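Local coordinates for protein fructose-2,6-bisphosphatase TIGAR B (Danio rerio, PDB 3E9C) that probably hydrolyses fructose 2,6-bisphosphate to fructose 6-phosphate and phosphate, acting as a negative regulator of glycolysis, at residues 199-204 against 236-241; 54-59 against 81-86; 59-64 against 181-186. All coordinates share one frame; numbering follows the deposited sequence.

Contact 1: residues 199-204 against 236-241. With K (potassium ion), chain C.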
loop_
_atom_site.group_PDB
_atom_site.type_symbol
_atom_site.label_atom_id
_atom_site.label_comp_id
_atom_site.label_asym_id
_atom_site.label_seq_id
_atom_site.Cartn_x
_atom_site.Cartn_y
_atom_site.Cartn_z
ATOM N N GLN A 199 -7.830 10.180 -11.280
ATOM C CA GLN A 199 -7.336 9.712 -12.571
ATOM C C GLN A 199 -6.501 8.480 -12.308
ATOM O O GLN A 199 -5.506 8.551 -11.569
ATOM C CB GLN A 199 -6.514 10.806 -13.259
ATOM C CG GLN A 199 -5.513 10.329 -14.320
ATOM C CD GLN A 199 -6.117 10.022 -15.702
ATOM O OE1 GLN A 199 -7.291 10.269 -15.966
ATOM N NE2 GLN A 199 -5.278 9.501 -16.603
ATOM N N CYS A 200 -6.919 7.353 -12.883
ATOM C CA CYS A 200 -6.328 6.063 -12.578
ATOM C C CYS A 200 -6.267 5.124 -13.782
ATOM O O CYS A 200 -7.229 5.002 -14.541
ATOM C CB CYS A 200 -7.107 5.378 -11.459
ATOM S SG CYS A 200 -6.251 3.897 -10.803
ATOM N N CYS A 201 -5.139 4.446 -13.922
ATOM C CA CYS A 201 -4.916 3.483 -14.989
ATOM C C CYS A 201 -4.953 2.076 -14.418
ATOM O O CYS A 201 -4.436 1.825 -13.321
ATOM C CB CYS A 201 -3.554 3.721 -15.669
ATOM S SG CYS A 201 -3.340 5.357 -16.442
ATOM N N LEU A 202 -5.569 1.160 -15.155
ATOM C CA LEU A 202 -5.601 -0.235 -14.758
ATOM C C LEU A 202 -5.138 -1.136 -15.924
ATOM O O LEU A 202 -5.545 -0.944 -17.073
ATOM C CB LEU A 202 -7.005 -0.629 -14.258
ATOM C CG LEU A 202 -7.561 0.021 -12.976
ATOM C CD1 LEU A 202 -9.076 -0.313 -12.788
ATOM C CD2 LEU A 202 -6.761 -0.399 -11.759
ATOM N N PRO A 203 -4.316 -2.152 -15.627
ATOM C CA PRO A 203 -3.651 -2.891 -16.703
ATOM C C PRO A 203 -4.558 -3.880 -17.446
ATOM O O PRO A 203 -5.678 -4.159 -17.000
ATOM C CB PRO A 203 -2.546 -3.655 -15.949
ATOM C CG PRO A 203 -3.188 -3.966 -14.627
ATOM C CD PRO A 203 -4.004 -2.714 -14.297
ATOM N N ALA A 204 -4.066 -4.398 -18.575
ATOM C CA ALA A 204 -4.770 -5.406 -19.359
ATOM C C ALA A 204 -5.140 -6.608 -18.498
ATOM O O ALA A 204 -4.338 -7.033 -17.660
ATOM C CB ALA A 204 -3.884 -5.869 -20.546
ATOM N N ALA A 236 -1.306 14.102 -7.573
ATOM C CA ALA A 236 -0.970 12.966 -8.419
ATOM C C ALA A 236 -1.312 13.292 -9.868
ATOM O O ALA A 236 -2.442 13.677 -10.166
ATOM C CB ALA A 236 -1.704 11.719 -7.963
ATOM N N THR A 237 -0.337 13.180 -10.765
ATOM C CA THR A 237 -0.630 13.311 -12.190
ATOM C C THR A 237 -1.124 11.969 -12.755
ATOM O O THR A 237 -2.099 11.921 -13.509
ATOM C CB THR A 237 0.573 13.827 -13.003
ATOM O OG1 THR A 237 1.699 12.965 -12.803
ATOM C CG2 THR A 237 0.942 15.257 -12.592
ATOM N N ARG A 238 -0.450 10.888 -12.367
ATOM C CA ARG A 238 -0.802 9.534 -12.789
ATOM C C ARG A 238 -0.847 8.598 -11.587
ATOM O O ARG A 238 -0.033 8.695 -10.663
ATOM C CB ARG A 238 0.229 9.001 -13.794
ATOM C CG ARG A 238 -0.127 7.633 -14.401
ATOM C CD ARG A 238 0.916 7.199 -15.401
ATOM N NE ARG A 238 1.092 8.202 -16.451
ATOM C CZ ARG A 238 2.070 8.192 -17.355
ATOM N NH1 ARG A 238 2.980 7.227 -17.361
ATOM N NH2 ARG A 238 2.129 9.153 -18.265
ATOM N N ILE A 239 -1.821 7.704 -11.615
ATOM C CA ILE A 239 -1.893 6.602 -10.692
ATOM C C ILE A 239 -2.082 5.359 -11.557
ATOM O O ILE A 239 -2.996 5.311 -12.387
ATOM C CB ILE A 239 -3.069 6.803 -9.689
ATOM C CG1 ILE A 239 -2.798 8.058 -8.828
ATOM C CG2 ILE A 239 -3.253 5.566 -8.811
ATOM C CD1 ILE A 239 -4.026 8.642 -8.160
ATOM N N GLN A 240 -1.211 4.367 -11.373
ATOM C CA GLN A 240 -1.290 3.124 -12.121
ATOM C C GLN A 240 -1.525 1.974 -11.148
ATOM O O GLN A 240 -0.697 1.731 -10.268
ATOM C CB GLN A 240 0.001 2.910 -12.934
ATOM C CG GLN A 240 0.125 1.539 -13.618
ATOM C CD GLN A 240 -0.746 1.403 -14.886
ATOM O OE1 GLN A 240 -0.662 2.231 -15.791
ATOM N NE2 GLN A 240 -1.568 0.350 -14.947
ATOM N N GLY A 241 -2.657 1.281 -11.287
ATOM C CA GLY A 241 -2.888 0.045 -10.537
ATOM C C GLY A 241 -2.028 -1.056 -11.146
ATOM O O GLY A 241 -1.865 -1.130 -12.360
HETATM K K K C . -7.899 -2.563 -17.475
HETATM O O HOH W 1 -3.345 7.952 -14.233
HETATM O O HOH W 2 -1.986 9.664 -16.396
HETATM O O HOH W 3 -4.128 10.912 -10.775
HETATM O O HOH W 4 -9.174 -3.421 -15.227
#
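C201 joins Q240 in a single beta bridge, the two chains running in similar directions. Its N donates to I239 O and its O accepts from G241 N, both at 2.8 Å. The side chain of Q240 starts away from residues 199-204 with CG anti to the backbone N (chi1 172°), but a bend at chi2 (76°) swings the amide back. Q240 OE1 then lies 3.3 Å from C201 CB, while Q240 NE2 donates to G241 O at 3.0 Å, the acceptor lying near the amide plane, which should hold the amide's rotation. P203 closes on the same carbonyl, its CD 3.3 Å from G241 O. A leucine in place of Q240 would probably leave G241 O without its side-chain donor and the end of the side chain freer to turn beside C201 and P203. C200 turns SG anti to its own N (chi1 -169°), where it meets I239 CG2 at 4.0 Å. I239 N is taken up by a water 3.0 Å away, which also makes weak bonds to O and NE2 of Q199. At the far end L202 O and P203 O, the latter at 2.8 Å, bind a potassium ion together with a water. The loop that follows helix 184-197 is fastened to strand 233-246, an outermost strand of the sheet; I239 packs on F223 and F225 of neighbouring strand 220-230, and T237 and R238 form a classic bulge opposite T226.

Contact 2: residues 54-59 against 81-86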
loop_
_atom_site.group_PDB
_atom_site.type_symbol
_atom_site.label_atom_id
_atom_site.label_comp_id
_atom_site.label_asym_id
_atom_site.label_seq_id
_atom_site.Cartn_x
_atom_site.Cartn_y
_atom_site.Cartn_z
ATOM N N VAL A 54 7.680 2.831 5.531
ATOM C CA VAL A 54 6.673 1.905 6.025
ATOM C C VAL A 54 5.668 2.690 6.890
ATOM O O VAL A 54 6.074 3.439 7.783
ATOM C CB VAL A 54 7.318 0.751 6.855
ATOM C CG1 VAL A 54 6.238 -0.094 7.534
ATOM C CG2 VAL A 54 8.249 -0.121 5.979
ATOM N N PHE A 55 4.379 2.515 6.594
ATOM C CA PHE A 55 3.282 3.132 7.337
ATOM C C PHE A 55 2.299 2.058 7.773
ATOM O O PHE A 55 1.978 1.133 7.003
ATOM C CB PHE A 55 2.588 4.193 6.491
ATOM C CG PHE A 55 3.545 5.153 5.852
ATOM C CD1 PHE A 55 4.087 6.209 6.576
ATOM C CD2 PHE A 55 3.923 4.990 4.522
ATOM C CE1 PHE A 55 5.003 7.089 5.976
ATOM C CE2 PHE A 55 4.829 5.855 3.929
ATOM C CZ PHE A 55 5.365 6.899 4.645
ATOM N N VAL A 56 1.840 2.167 9.013
ATOM C CA VAL A 56 1.033 1.109 9.618
ATOM C C VAL A 56 0.017 1.707 10.587
ATOM O O VAL A 56 0.298 2.711 11.235
ATOM C CB VAL A 56 1.940 0.016 10.285
ATOM C CG1 VAL A 56 2.674 0.578 11.501
ATOM C CG2 VAL A 56 1.121 -1.192 10.700
ATOM N N SER A 57 -1.186 1.141 10.653
ATOM C CA SER A 57 -2.146 1.612 11.645
ATOM C C SER A 57 -1.593 1.353 13.053
ATOM O O SER A 57 -0.707 0.514 13.227
ATOM C CB SER A 57 -3.505 0.941 11.472
ATOM O OG SER A 57 -3.583 -0.248 12.208
ATOM N N ASN A 58 -2.099 2.080 14.041
ATOM C CA ASN A 58 -1.655 1.913 15.436
ATOM C C ASN A 58 -2.126 0.606 16.101
ATOM O O ASN A 58 -1.801 0.360 17.258
ATOM C CB ASN A 58 -2.141 3.095 16.278
ATOM C CG ASN A 58 -3.668 3.245 16.251
ATOM O OD1 ASN A 58 -4.295 3.256 15.178
ATOM N ND2 ASN A 58 -4.268 3.352 17.427
ATOM N N LEU A 59 -2.909 -0.209 15.394
ATOM C CA LEU A 59 -3.444 -1.453 15.978
ATOM C C LEU A 59 -2.436 -2.586 15.926
ATOM O O LEU A 59 -1.781 -2.798 14.904
ATOM C CB LEU A 59 -4.749 -1.864 15.294
ATOM C CG LEU A 59 -5.960 -1.020 15.709
ATOM C CD1 LEU A 59 -6.105 0.218 14.842
ATOM C CD2 LEU A 59 -7.212 -1.849 15.636
ATOM N N MET A 81 9.479 2.208 10.870
ATOM C CA MET A 81 8.046 2.035 10.776
ATOM C C MET A 81 7.362 3.264 11.376
ATOM O O MET A 81 7.661 3.641 12.513
ATOM C CB MET A 81 7.672 0.786 11.575
ATOM C CG MET A 81 6.214 0.360 11.502
ATOM S SD MET A 81 5.914 -1.157 12.460
ATOM C CE MET A 81 6.994 -2.282 11.629
ATOM N N ILE A 82 6.457 3.889 10.620
ATOM C CA ILE A 82 5.688 5.022 11.130
ATOM C C ILE A 82 4.260 4.549 11.424
ATOM O O ILE A 82 3.598 3.989 10.537
ATOM C CB ILE A 82 5.623 6.186 10.109
ATOM C CG1 ILE A 82 7.016 6.775 9.814
ATOM C CG2 ILE A 82 4.674 7.263 10.592
ATOM C CD1 ILE A 82 7.680 7.439 10.999
ATOM N N LEU A 83 3.802 4.751 12.661
ATOM C CA LEU A 83 2.411 4.470 13.037
ATOM C C LEU A 83 1.518 5.660 12.696
ATOM O O LEU A 83 1.787 6.788 13.115
ATOM C CB LEU A 83 2.269 4.137 14.536
ATOM C CG LEU A 83 3.145 3.073 15.211
ATOM C CD1 LEU A 83 2.691 2.816 16.658
ATOM C CD2 LEU A 83 3.157 1.769 14.442
ATOM N N ASP A 84 0.456 5.408 11.932
ATOM C CA ASP A 84 -0.458 6.462 11.543
ATOM C C ASP A 84 -1.899 6.031 11.825
ATOM O O ASP A 84 -2.412 5.115 11.170
ATOM C CB ASP A 84 -0.272 6.838 10.067
ATOM C CG ASP A 84 -0.975 8.152 9.694
ATOM O OD1 ASP A 84 -1.974 8.536 10.360
ATOM O OD2 ASP A 84 -0.514 8.823 8.732
ATOM N N PRO A 85 -2.550 6.689 12.811
ATOM C CA PRO A 85 -3.944 6.412 13.165
ATOM C C PRO A 85 -4.900 6.567 11.983
ATOM O O PRO A 85 -5.938 5.902 11.965
ATOM C CB PRO A 85 -4.252 7.457 14.249
ATOM C CG PRO A 85 -2.904 7.715 14.893
ATOM C CD PRO A 85 -1.946 7.689 13.718
ATOM N N LEU A 86 -4.550 7.406 10.999
ATOM C CA LEU A 86 -5.354 7.539 9.769
ATOM C C LEU A 86 -5.602 6.200 9.061
ATOM O O LEU A 86 -6.572 6.074 8.322
ATOM C CB LEU A 86 -4.737 8.534 8.760
ATOM C CG LEU A 86 -4.816 10.036 9.052
ATOM C CD1 LEU A 86 -3.909 10.797 8.103
ATOM C CD2 LEU A 86 -6.252 10.574 8.977
#
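F55 pairs with I82 midway along parallel strands 54-56 and 81-83, which lie at 30° to each other. Three backbone hydrogen bonds carry the pairing: I82 N to V54 O, V56 N to I82 O at 3.0 Å, and D84 N to V56 O at 2.8 Å. Beyond the strand ends the alignment continues as a CA-H...O contact, S57 CA lying 3.5 Å from D84 O. Strand 53-56, helix 60-71 and strand 81-83 form a beta-alpha-beta unit of the histidine phosphatase fold, with 81-83 as an outermost strand of the sheet. Apolar contacts divide between its faces. Toward helix 60-71, V56 sets CG1 between its backbone N and carbonyl carbon (chi1 68°), bringing this methyl against both M81 CG, at 3.5 Å, and L83 CD2; V56 CG1 and L83 CD2, 3.2 Å apart, are closer than normal van der Waals contact. V54 CG1 reaches the same M81 CG at 4.0 Å, so one methylene serves two valines. On the opposite face F55 and I82 lie side by side, F55 CD1 3.9 Å from I82 CB, and the F55 side chain also touches L139 and M143 of helix 125-147. Side-chain oxygens shape both exits. S57 OG accepts from L59 N in an ST turn and is hydrogen-bonded to H183 NE2, while D84 OD1 takes L86 N at 2.9 Å from above the carboxylate plane in an Asx turn.

Contact 3: residues 59-64 against 181-186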
loop_
_atom_site.group_PDB
_atom_site.type_symbol
_atom_site.label_atom_id
_atom_site.label_comp_id
_atom_site.label_asym_id
_atom_site.label_seq_id
_atom_site.Cartn_x
_atom_site.Cartn_y
_atom_site.Cartn_z
ATOM N N LEU A 59 -2.909 -0.209 15.394
ATOM C CA LEU A 59 -3.444 -1.453 15.978
ATOM C C LEU A 59 -2.436 -2.586 15.926
ATOM O O LEU A 59 -1.781 -2.798 14.904
ATOM C CB LEU A 59 -4.749 -1.864 15.294
ATOM C CG LEU A 59 -5.960 -1.020 15.709
ATOM C CD1 LEU A 59 -6.105 0.218 14.842
ATOM C CD2 LEU A 59 -7.212 -1.849 15.636
ATOM N N GLN A 60 -2.327 -3.324 17.030
ATOM C CA GLN A 60 -1.317 -4.379 17.178
ATOM C C GLN A 60 -1.289 -5.385 16.045
ATOM O O GLN A 60 -0.211 -5.730 15.564
ATOM C CB GLN A 60 -1.448 -5.120 18.517
ATOM C CG GLN A 60 -0.638 -4.479 19.643
ATOM C CD GLN A 60 0.794 -4.131 19.236
ATOM O OE1 GLN A 60 1.545 -4.982 18.733
ATOM N NE2 GLN A 60 1.176 -2.876 19.457
ATOM N N ARG A 61 -2.460 -5.853 15.624
ATOM C CA ARG A 61 -2.514 -6.811 14.527
ATOM C C ARG A 61 -1.835 -6.305 13.247
ATOM O O ARG A 61 -1.205 -7.089 12.526
ATOM C CB ARG A 61 -3.940 -7.258 14.252
ATOM C CG ARG A 61 -4.898 -6.179 13.789
ATOM C CD ARG A 61 -6.292 -6.665 14.162
ATOM N NE ARG A 61 -7.356 -5.802 13.687
ATOM C CZ ARG A 61 -8.113 -5.063 14.486
ATOM N NH1 ARG A 61 -7.922 -5.110 15.799
ATOM N NH2 ARG A 61 -9.062 -4.282 13.976
ATOM N N ALA A 62 -1.946 -4.999 12.985
ATOM C CA ALA A 62 -1.266 -4.400 11.834
ATOM C C ALA A 62 0.226 -4.216 12.090
ATOM O O ALA A 62 1.056 -4.549 11.230
ATOM C CB ALA A 62 -1.923 -3.077 11.442
ATOM N N ILE A 63 0.567 -3.680 13.264
ATOM C CA ILE A 63 1.981 -3.523 13.665
ATOM C C ILE A 63 2.747 -4.860 13.558
ATOM O O ILE A 63 3.800 -4.924 12.915
ATOM C CB ILE A 63 2.123 -2.878 15.086
ATOM C CG1 ILE A 63 1.520 -1.467 15.096
ATOM C CG2 ILE A 63 3.601 -2.850 15.525
ATOM C CD1 ILE A 63 1.277 -0.880 16.493
ATOM N N GLN A 64 2.187 -5.929 14.126
ATOM C CA GLN A 64 2.826 -7.253 14.092
ATOM C C GLN A 64 3.009 -7.780 12.688
ATOM O O GLN A 64 4.029 -8.394 12.398
ATOM C CB GLN A 64 2.024 -8.288 14.860
ATOM C CG GLN A 64 2.000 -8.125 16.340
ATOM C CD GLN A 64 1.031 -9.127 16.974
ATOM O OE1 GLN A 64 -0.166 -9.090 16.725
ATOM N NE2 GLN A 64 1.553 -10.012 17.798
ATOM N N VAL A 181 0.420 -0.982 5.780
ATOM C CA VAL A 181 -0.242 -2.140 6.365
ATOM C C VAL A 181 -1.470 -1.638 7.103
ATOM O O VAL A 181 -1.370 -0.799 8.013
ATOM C CB VAL A 181 0.684 -2.951 7.299
ATOM C CG1 VAL A 181 -0.061 -4.137 7.899
ATOM C CG2 VAL A 181 1.920 -3.435 6.540
ATOM N N SER A 182 -2.637 -2.142 6.697
ATOM C CA SER A 182 -3.892 -1.594 7.219
ATOM C C SER A 182 -4.973 -2.675 7.329
ATOM O O SER A 182 -4.651 -3.866 7.469
ATOM C CB SER A 182 -4.344 -0.430 6.325
ATOM O OG SER A 182 -5.472 0.212 6.851
ATOM N N HIS A 183 -6.235 -2.255 7.261
ATOM C CA HIS A 183 -7.381 -3.105 7.589
ATOM C C HIS A 183 -8.311 -3.266 6.389
ATOM O O HIS A 183 -8.293 -2.461 5.459
ATOM C CB HIS A 183 -8.136 -2.516 8.795
ATOM C CG HIS A 183 -7.261 -2.298 9.986
ATOM N ND1 HIS A 183 -7.177 -3.206 11.021
ATOM C CD2 HIS A 183 -6.381 -1.306 10.280
ATOM C CE1 HIS A 183 -6.298 -2.773 11.909
ATOM N NE2 HIS A 183 -5.805 -1.622 11.486
ATOM N N GLY A 184 -9.129 -4.307 6.418
ATOM C CA GLY A 184 -9.860 -4.742 5.237
ATOM C C GLY A 184 -10.838 -3.727 4.684
ATOM O O GLY A 184 -10.838 -3.460 3.483
ATOM N N ALA A 185 -11.675 -3.159 5.550
ATOM C CA ALA A 185 -12.670 -2.206 5.066
ATOM C C ALA A 185 -12.002 -0.898 4.616
ATOM O O ALA A 185 -12.358 -0.340 3.577
ATOM C CB ALA A 185 -13.786 -1.961 6.114
ATOM N N PHE A 186 -11.010 -0.439 5.377
ATOM C CA PHE A 186 -10.248 0.747 4.999
ATOM C C PHE A 186 -9.575 0.578 3.620
ATOM O O PHE A 186 -9.587 1.480 2.800
ATOM C CB PHE A 186 -9.154 1.044 6.050
ATOM C CG PHE A 186 -8.413 2.341 5.799
ATOM C CD1 PHE A 186 -8.901 3.545 6.314
ATOM C CD2 PHE A 186 -7.249 2.357 5.040
ATOM C CE1 PHE A 186 -8.238 4.745 6.069
ATOM C CE2 PHE A 186 -6.577 3.552 4.797
ATOM C CZ PHE A 186 -7.071 4.750 5.318
HETATM O O HOH W 5 -9.508 -4.929 11.432
#
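The first turn of helix 60-71 approaches the end of strand 177-182 with A62 and V181 nearest, their CA atoms 6.0 Å apart, and no direct hydrogen bond joins the two segments. V181 carries CG1 anti to its N (chi1 179°), which sets this methyl 3.5 Å from A62 O and beside A62 CB. L59, R61 and A62 gather round the imidazole of H183, the probable transition-state stabiliser. L59 comes at the ring edge, its CB 3.8 Å from H183 CE1. R61 leaves its backbone with CG between N and the carbonyl carbon (chi1 63°) and then runs extended, bringing R61 NE in plane to the ring edge, 3.7 Å from H183 CE1. The guanidinium stands almost upright to the imidazole, the planes 82° apart. A water lying in the guanidinium plane links the two groups, accepting from R61 NH2 at 2.7 Å and hydrogen-bonded to H183 ND1 at 2.9 Å. With the S57 bond at NE2, both ring nitrogens are engaged, which should hold the imidazole's rotation. The ring also meets that of H11, the phosphohistidine residue, as expected in the active-site pocket of a histidine phosphatase. H183 stands at the N-cap position of helix 184-197, whose first turn offers A185 N and F186 N to E89, and V181 packs on V56 of adjacent strand 53-56 and on A66 of helix 60-71.

In the fold
All three contacts reach the same six-stranded mixed sheet. Contacts 2 and 3 lie close together, their centres 8 Å apart; they share L59 and interlock along the chain, since 54-59 and 59-64 both precede 81-86, with 181-186 last. Strands 53-56 and 177-182 are sheet neighbours, and S57 of contact 2 is hydrogen-bonded to H183 of contact 3, so the beta-alpha-beta unit borders the active site. Contact 1 opens only after both have closed and lies on the opposite side of the chain's centre, about 25 Å from either, centre to centre. It joins the outermost strand 233-246 to the loop after helix 184-197, the helix that starts at contact 3, away from the annotated catalytic residues.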